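Local coordinates for uncharacterized aldehyde dehydrogenase AldY (Bacillus subtilis, PDB 4DNG), which probably oxidises aldehydes to carboxylates with NAD(+) as the electron acceptor, and may help protect the cell against stress from ethanol and related compounds, at residues Asn7-Asn12 with Ser39-Lys44; Glu47-Ile52 with Asn205-Asp210. All coordinates share one frame; numbering follows the deposited sequence. Where two conformers were deposited one is given.

Overall arrangement
Contact 1 and contact 2 adjoin, their centres about 6 Å apart, on one side of the chain's centre. Residues 7-12 run beside 205-210, where Phe10 O and Val206 N, 2.8 Å apart, form a probable backbone hydrogen bond. A second probable one joins Ala41 N to Leu208 O, also at 2.8 Å, tying 39-44 to the same segment. Helix 43-60 serves both: the approach to it supplies Ser39 and Ala41 to contact 1, a later turn Ala49 and Ile52 to contact 2. Both place N-terminal elements beside strand 204-206, whose sheet continues through 173-177 and 135-150 to 226-231, near the NAD(+) residues inferred by similarity. Both lie away from the annotated sites.

Contact 1: Asn7-Asn12 with Ser39-Lys44; sequences NKSFIN and SLATGK
Ser9 faces Ala41 across this contact, with the hydroxyl OG of Ser9 4.0 Å from the methyl CB of Ala41. This is a van der Waals approach, and the polar link beside it is made by a water. That water lies 2.5 Å from Ser9 OG and donates to Ser39 O at 3.0 Å. No direct hydrogen bond crosses between 7-12 and 39-44: even the nearest backbone pair, Asn7 O and Ser39 N, is 4.3 Å apart. The two segments therefore form no sheet ladder here; Ser9 and Ala41, the residues in register, have CA atoms 7.5 Å apart, and only about 100 Å² is buried.

Strand 9-11 belongs to a small antiparallel hairpin with strand 14-16. Residues 39-44 are the passage from strand 34-39 into helix 43-60, with Thr42 as side-chain N-cap. The contact thus sets the N-terminal hairpin beside a helix start. Ser9 turns its hydroxyl away from its own carbonyl carbon (chi1 -66°), a setting that brings OG to the water and into a hydrogen bond with the backbone N of Leu208. Farther out, Ser39 OG is hydrogen-bonded to Gly18 N, and Ala41 O to Thr209 OG1. On the strand's other flank the ring of Phe10 meets Trp15 edge-to-face and packs on Ala191 and Glu195 of helix 183-196.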
ATOM      1  N   ASN A   7      28.657   4.835 -19.631  1.00 74.03           N
ATOM      2  CA  ASN A   7      27.996   3.619 -20.085  1.00 78.45           C
ATOM      3  C   ASN A   7      28.119   2.484 -19.059  1.00 75.93           C
ATOM      4  O   ASN A   7      27.922   1.307 -19.377  1.00 76.26           O
ATOM      5  CB  ASN A   7      28.563   3.201 -21.444  1.00 82.56           C
ATOM      6  CG  ASN A   7      30.078   3.234 -21.470  1.00 77.81           C
ATOM      7  OD1 ASN A   7      30.722   3.261 -20.425  1.00 76.58           O
ATOM      8  ND2 ASN A   7      30.650   3.242 -22.659  1.00 77.74           N
ATOM      9  N   LYS A   8      28.422   2.857 -17.820  1.00 72.64           N
ATOM     10  CA  LYS A   8      28.622   1.889 -16.755  1.00 73.97           C
ATOM     11  C   LYS A   8      27.550   1.999 -15.674  1.00 73.10           C
ATOM     12  O   LYS A   8      26.822   2.987 -15.603  1.00 71.23           O
ATOM     13  CB  LYS A   8      30.011   2.071 -16.133  1.00 81.42           C
ATOM     14  CG  LYS A   8      31.101   2.405 -17.137  1.00 90.51           C
ATOM     15  CD  LYS A   8      32.373   1.620 -16.878  1.00100.58           C
ATOM     16  CE  LYS A   8      33.178   1.469 -18.161  1.00101.66           C
ATOM     17  NZ  LYS A   8      34.303   0.511 -17.978  1.00105.86           N
ATOM     18  N   SER A   9      27.461   0.973 -14.833  1.00 67.65           N
ATOM     19  CA  SER A   9      26.660   1.043 -13.641  1.00 56.02           C
ATOM     20  C   SER A   9      27.389   1.949 -12.723  1.00 62.00           C
ATOM     21  O   SER A   9      28.605   2.111 -12.851  1.00 68.60           O
ATOM     22  CB  SER A   9      26.551  -0.315 -12.983  1.00 54.47           C
ATOM     23  OG  SER A   9      25.835  -1.199 -13.810  1.00 59.33           O
ATOM     24  N   PHE A  10      26.656   2.554 -11.797  1.00 61.53           N
ATOM     25  CA  PHE A  10      27.279   3.315 -10.739  1.00 62.06           C
ATOM     26  C   PHE A  10      26.876   2.583  -9.478  1.00 65.26           C
ATOM     27  O   PHE A  10      25.731   2.685  -9.042  1.00 66.13           O
ATOM     28  CB  PHE A  10      26.810   4.771 -10.740  1.00 59.33           C
ATOM     29  CG  PHE A  10      27.522   5.658  -9.756  1.00 60.43           C
ATOM     30  CD1 PHE A  10      28.731   6.255 -10.071  1.00 63.41           C
ATOM     31  CD2 PHE A  10      26.958   5.941  -8.521  1.00 63.20           C
ATOM     32  CE1 PHE A  10      29.389   7.087  -9.156  1.00 63.14           C
ATOM     33  CE2 PHE A  10      27.608   6.782  -7.605  1.00 68.48           C
ATOM     34  CZ  PHE A  10      28.822   7.361  -7.925  1.00 61.29           C
ATOM     35  N   ILE A  11      27.831   1.820  -8.938  1.00 62.82           N
ATOM     36  CA  ILE A  11      27.671   1.054  -7.712  1.00 62.11           C
ATOM     37  C   ILE A  11      28.685   1.528  -6.666  1.00 69.94           C
ATOM     38  O   ILE A  11      29.852   1.765  -6.980  1.00 73.44           O
ATOM     39  CB  ILE A  11      27.761  -0.480  -7.981  1.00 61.01           C
ATOM     40  CG1 ILE A  11      26.726  -0.897  -9.055  1.00 62.96           C
ATOM     41  CG2 ILE A  11      27.496  -1.267  -6.706  1.00 58.69           C
ATOM     42  CD1 ILE A  11      26.973  -2.230  -9.751  1.00 59.98           C
ATOM     43  N   ASN A  12      28.206   1.711  -5.436  1.00 74.08           N
ATOM     44  CA  ASN A  12      29.031   2.079  -4.277  1.00 74.60           C
ATOM     45  C   ASN A  12      30.026   3.182  -4.568  1.00 76.58           C
ATOM     46  O   ASN A  12      31.168   3.142  -4.119  1.00 78.51           O
ATOM     47  CB  ASN A  12      29.750   0.843  -3.703  1.00 81.08           C
ATOM     48  CG  ASN A  12      30.225   1.039  -2.257  1.00 80.56           C
ATOM     49  OD1 ASN A  12      29.676   1.840  -1.486  1.00 73.21           O
ATOM     50  ND2 ASN A  12      31.260   0.298  -1.888  1.00 80.22           N
ATOM     51  N   SER A  39      28.017  -2.666 -21.097  1.00 67.03           N
ATOM     52  CA  SER A  39      28.133  -4.015 -20.554  1.00 69.11           C
ATOM     53  C   SER A  39      27.063  -4.220 -19.486  1.00 76.17           C
ATOM     54  O   SER A  39      26.819  -3.334 -18.653  1.00 78.86           O
ATOM     55  CB  SER A  39      29.510  -4.219 -19.942  1.00 65.84           C
ATOM     56  OG  SER A  39      29.666  -3.372 -18.825  1.00 65.76           O
ATOM     57  N   LEU A  40      26.451  -5.402 -19.513  1.00 70.13           N
ATOM     58  CA  LEU A  40      25.298  -5.720 -18.688  1.00 64.21           C
ATOM     59  C   LEU A  40      25.737  -6.320 -17.363  1.00 66.26           C
ATOM     60  O   LEU A  40      26.495  -7.285 -17.332  1.00 67.11           O
ATOM     61  CB  LEU A  40      24.395  -6.701 -19.441  1.00 59.02           C
ATOM     62  CG  LEU A  40      23.913  -6.140 -20.780  1.00 57.50           C
ATOM     63  CD1 LEU A  40      23.002  -7.121 -21.514  1.00 54.17           C
ATOM     64  CD2 LEU A  40      23.212  -4.809 -20.532  1.00 56.21           C
ATOM     65  N   ALA A  41      25.255  -5.752 -16.269  1.00 61.32           N
ATOM     66  CA  ALA A  41      25.608  -6.225 -14.937  1.00 63.59           C
ATOM     67  C   ALA A  41      24.850  -7.519 -14.615  1.00 69.72           C
ATOM     68  O   ALA A  41      23.839  -7.823 -15.254  1.00 72.25           O
ATOM     69  CB  ALA A  41      25.296  -5.151 -13.917  1.00 61.85           C
ATOM     70  N   THR A  42      25.323  -8.272 -13.622  1.00 70.92           N
ATOM     71  CA  THR A  42      24.768  -9.608 -13.355  1.00 74.14           C
ATOM     72  C   THR A  42      23.873  -9.639 -12.152  1.00 67.64           C
ATOM     73  O   THR A  42      23.938  -8.744 -11.287  1.00 67.46           O
ATOM     74  CB  THR A  42      25.861 -10.635 -13.017  1.00 75.81           C
ATOM     75  OG1 THR A  42      26.392 -10.336 -11.723  1.00 78.78           O
ATOM     76  CG2 THR A  42      26.965 -10.609 -14.041  1.00 78.12           C
ATOM     77  N   GLY A  43      23.074 -10.705 -12.074  1.00 59.12           N
ATOM     78  CA  GLY A  43      22.369 -11.051 -10.833  1.00 56.40           C
ATOM     79  C   GLY A  43      23.199 -10.853  -9.570  1.00 59.46           C
ATOM     80  O   GLY A  43      22.767 -10.161  -8.640  1.00 62.01           O
ATOM     81  N   LYS A  44      24.409 -11.422  -9.544  1.00 63.71           N
ATOM     82  CA  LYS A  44      25.271 -11.292  -8.383  1.00 69.61           C
ATOM     83  C   LYS A  44      25.569  -9.816  -8.075  1.00 72.20           C
ATOM     84  O   LYS A  44      25.416  -9.382  -6.933  1.00 72.51           O
ATOM     85  CB  LYS A  44      26.556 -12.105  -8.570  1.00 86.49           C
ATOM     86  CG  LYS A  44      27.151 -12.650  -7.276  1.00 93.80           C
ATOM     87  CD  LYS A  44      28.098 -11.660  -6.618  1.00 99.24           C
ATOM     88  CE  LYS A  44      28.477 -12.109  -5.216  1.00102.44           C
ATOM     89  NZ  LYS A  44      29.513 -11.202  -4.646  1.00101.19           N
TER
HETATM   90  O   HOH W   1      26.696  -2.515 -15.743  1.00 79.99           O

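Contact 2: Glu47-Ile52 with Asn205-Asp210; sequences EDAFDI and NVMLTD
The side-chain amide of Asn205, which lies against Ala49 and Ile52, is held at both ends by groups outside the helix. ND2 is hydrogen-bonded to Gly202 O, with a weak second bond to Val174 O, while OD1 is bonded to the backbone N of Asn12. These bonds fix the rotation of the amide, from whose plane the CA-CB bond rises steeply (chi2 -82°). Toward 47-52 it makes no hydrogen bond and only loose approaches: ND2 of Asn205 is 4.1 Å from Ala49 O, and OD1 of Asn205 is 4.3 Å from the methyl CG2 of Ile52.

Ala49 and Ile52 are three residues apart and so point from the same face of the helix. The backbone comes close where the side chain is small, with CA of Ala49 6.7 Å from CA of Asn205. Met207 bends at chi2 (-66°), which carries its sulfur over to the helix; SD is 4.0 Å from Ala49 CB. The modelled position of its terminal methyl is too close to Ala49 and therefore doubtful.

About 142 Å² is buried in all. Helix 43-60 here covers the end of strand 204-206, which pairs in parallel with 173-177 and is joined through Val206 to strand 9-11. Phe50, directed away from 205-210, packs on Val175 and Pro224, whereas Ile11 of strand 9-11 touches Ile52, Asn205 and Met207.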
ATOM      1  N   GLU A  47      22.624  -8.118  -6.379  1.00 71.10           N
ATOM      2  CA  GLU A  47      22.626  -8.488  -4.959  1.00 67.14           C
ATOM      3  C   GLU A  47      23.711  -7.753  -4.164  1.00 64.35           C
ATOM      4  O   GLU A  47      23.421  -7.266  -3.082  1.00 69.57           O
ATOM      5  CB  GLU A  47      22.705  -9.995  -4.758  1.00 63.92           C
ATOM      6  CG  GLU A  47      21.509 -10.753  -5.308  1.00 70.20           C
ATOM      7  CD  GLU A  47      21.875 -12.135  -5.837  1.00 85.80           C
ATOM      8  OE1 GLU A  47      23.073 -12.392  -6.069  1.00101.18           O
ATOM      9  OE2 GLU A  47      20.973 -12.971  -6.040  1.00 84.11           O
ATOM     10  N   ASP A  48      24.939  -7.646  -4.683  1.00 62.16           N
ATOM     11  CA  ASP A  48      25.934  -6.781  -4.021  1.00 66.93           C
ATOM     12  C   ASP A  48      25.359  -5.369  -3.792  1.00 69.38           C
ATOM     13  O   ASP A  48      25.427  -4.826  -2.682  1.00 70.54           O
ATOM     14  CB  ASP A  48      27.228  -6.668  -4.824  1.00 74.38           C
ATOM     15  CG  ASP A  48      28.003  -7.972  -4.903  1.00 87.54           C
ATOM     16  OD1 ASP A  48      27.683  -8.936  -4.170  1.00 89.63           O
ATOM     17  OD2 ASP A  48      28.949  -8.018  -5.718  1.00 96.89           O
ATOM     18  N   ALA A  49      24.769  -4.803  -4.846  1.00 63.67           N
ATOM     19  CA  ALA A  49      24.243  -3.445  -4.837  1.00 60.35           C
ATOM     20  C   ALA A  49      23.159  -3.234  -3.785  1.00 62.87           C
ATOM     21  O   ALA A  49      23.196  -2.251  -3.043  1.00 69.52           O
ATOM     22  CB  ALA A  49      23.736  -3.080  -6.219  1.00 56.55           C
ATOM     23  N   PHE A  50      22.195  -4.148  -3.715  1.00 58.87           N
ATOM     24  CA  PHE A  50      21.240  -4.130  -2.611  1.00 61.76           C
ATOM     25  C   PHE A  50      21.926  -4.215  -1.226  1.00 63.21           C
ATOM     26  O   PHE A  50      21.594  -3.440  -0.331  1.00 63.39           O
ATOM     27  CB  PHE A  50      20.178  -5.220  -2.790  1.00 60.73           C
ATOM     28  CG  PHE A  50      19.039  -4.807  -3.697  1.00 54.54           C
ATOM     29  CD1 PHE A  50      18.277  -3.678  -3.405  1.00 50.71           C
ATOM     30  CD2 PHE A  50      18.733  -5.543  -4.846  1.00 52.11           C
ATOM     31  CE1 PHE A  50      17.223  -3.286  -4.223  1.00 54.18           C
ATOM     32  CE2 PHE A  50      17.689  -5.144  -5.675  1.00 53.37           C
ATOM     33  CZ  PHE A  50      16.923  -4.014  -5.360  1.00 51.36           C
ATOM     34  N   ASP A  51      22.877  -5.145  -1.082  1.00 63.10           N
ATOM     35  CA  ASP A  51      23.671  -5.319   0.138  0.50 68.65           C
ATOM     36  C   ASP A  51      24.380  -3.991   0.490  1.00 74.65           C
ATOM     37  O   ASP A  51      24.285  -3.496   1.629  1.00 77.80           O
ATOM     38  CB  ASP A  51      24.633  -6.508  -0.082  0.50 73.03           C
ATOM     39  CG  ASP A  51      25.739  -6.618   0.963  0.50 76.26           C
ATOM     40  OD1 ASP A  51      25.589  -6.102   2.093  0.50 79.83           O
ATOM     41  OD2 ASP A  51      26.769  -7.255   0.636  0.50 70.99           O
ATOM     42  N   ILE A  52      25.061  -3.407  -0.502  1.00 64.06           N
ATOM     43  CA  ILE A  52      25.730  -2.125  -0.355  1.00 64.47           C
ATOM     44  C   ILE A  52      24.779  -0.959  -0.025  1.00 70.78           C
ATOM     45  O   ILE A  52      25.115  -0.080   0.780  1.00 74.10           O
ATOM     46  CB  ILE A  52      26.529  -1.797  -1.623  1.00 67.22           C
ATOM     47  CG1 ILE A  52      27.810  -2.632  -1.671  1.00 69.41           C
ATOM     48  CG2 ILE A  52      26.866  -0.319  -1.671  1.00 75.54           C
ATOM     49  CD1 ILE A  52      28.437  -2.704  -3.053  1.00 80.35           C
ATOM     50  N   ASN A 205      22.536   3.744  -6.346  1.00 59.51           N
ATOM     51  CA  ASN A 205      23.140   2.769  -7.214  1.00 57.80           C
ATOM     52  C   ASN A 205      22.340   2.640  -8.501  1.00 57.39           C
ATOM     53  O   ASN A 205      21.119   2.466  -8.452  1.00 57.99           O
ATOM     54  CB  ASN A 205      23.250   1.445  -6.470  1.00 59.38           C
ATOM     55  CG  ASN A 205      24.055   1.575  -5.185  1.00 60.82           C
ATOM     56  OD1 ASN A 205      25.289   1.555  -5.204  1.00 63.40           O
ATOM     57  ND2 ASN A 205      23.360   1.749  -4.064  1.00 60.62           N
ATOM     58  N   VAL A 206      23.023   2.765  -9.642  1.00 51.93           N
ATOM     59  CA  VAL A 206      22.367   2.681 -10.938  1.00 51.28           C
ATOM     60  C   VAL A 206      22.860   1.470 -11.725  1.00 56.65           C
ATOM     61  O   VAL A 206      24.031   1.392 -12.097  1.00 59.28           O
ATOM     62  CB  VAL A 206      22.557   3.962 -11.781  1.00 53.84           C
ATOM     63  CG1 VAL A 206      21.991   3.753 -13.176  1.00 52.45           C
ATOM     64  CG2 VAL A 206      21.908   5.177 -11.118  1.00 52.70           C
ATOM     65  N   MET A 207      21.940   0.547 -11.987  1.00 53.52           N
ATOM     66  CA  MET A 207      22.222  -0.720 -12.637  1.00 51.55           C
ATOM     67  C   MET A 207      21.978  -0.687 -14.130  1.00 58.83           C
ATOM     68  O   MET A 207      20.864  -0.399 -14.585  1.00 59.55           O
ATOM     69  CB  MET A 207      21.312  -1.783 -12.047  1.00 49.72           C
ATOM     70  CG  MET A 207      21.453  -1.843 -10.534  1.00 53.23           C
ATOM     71  SD  MET A 207      23.113  -2.421 -10.117  1.00 62.19           S
ATOM     72  CE  MET A 207      23.209  -1.644  -8.520  1.00 60.52           C
ATOM     73  N   LEU A 208      23.028  -0.976 -14.888  1.00 60.49           N
ATOM     74  CA  LEU A 208      22.907  -1.141 -16.329  1.00 60.34           C
ATOM     75  C   LEU A 208      22.867  -2.624 -16.623  1.00 56.04           C
ATOM     76  O   LEU A 208      23.858  -3.331 -16.485  1.00 62.92           O
ATOM     77  CB  LEU A 208      24.061  -0.454 -17.058  1.00 59.73           C
ATOM     78  CG  LEU A 208      23.726   0.955 -17.533  1.00 63.99           C
ATOM     79  CD1 LEU A 208      23.259   1.828 -16.384  1.00 66.51           C
ATOM     80  CD2 LEU A 208      24.923   1.588 -18.234  1.00 61.58           C
ATOM     81  N   THR A 209      21.699  -3.102 -16.983  1.00 54.42           N
ATOM     82  CA  THR A 209      21.496  -4.512 -17.116  1.00 54.55           C
ATOM     83  C   THR A 209      20.211  -4.772 -17.855  1.00 51.56           C
ATOM     84  O   THR A 209      19.618  -3.856 -18.413  1.00 54.12           O
ATOM     85  CB  THR A 209      21.502  -5.198 -15.738  1.00 58.89           C
ATOM     86  OG1 THR A 209      21.342  -6.609 -15.913  1.00 65.47           O
ATOM     87  CG2 THR A 209      20.385  -4.635 -14.862  1.00 56.91           C
ATOM     88  N   ASP A 210      19.786  -6.026 -17.897  1.00 55.93           N
ATOM     89  CA  ASP A 210      18.510  -6.334 -18.522  1.00 53.77           C
ATOM     90  C   ASP A 210      17.877  -7.494 -17.783  1.00 57.48           C
ATOM     91  O   ASP A 210      18.496  -8.119 -16.913  1.00 58.27           O
ATOM     92  CB  ASP A 210      18.649  -6.566 -20.052  1.00 52.44           C
ATOM     93  CG  ASP A 210      19.408  -7.844 -20.408  1.00 64.77           C
ATOM     94  OD1 ASP A 210      19.935  -8.506 -19.492  1.00 72.67           O
ATOM     95  OD2 ASP A 210      19.480  -8.201 -21.614  1.00 70.60           O
TER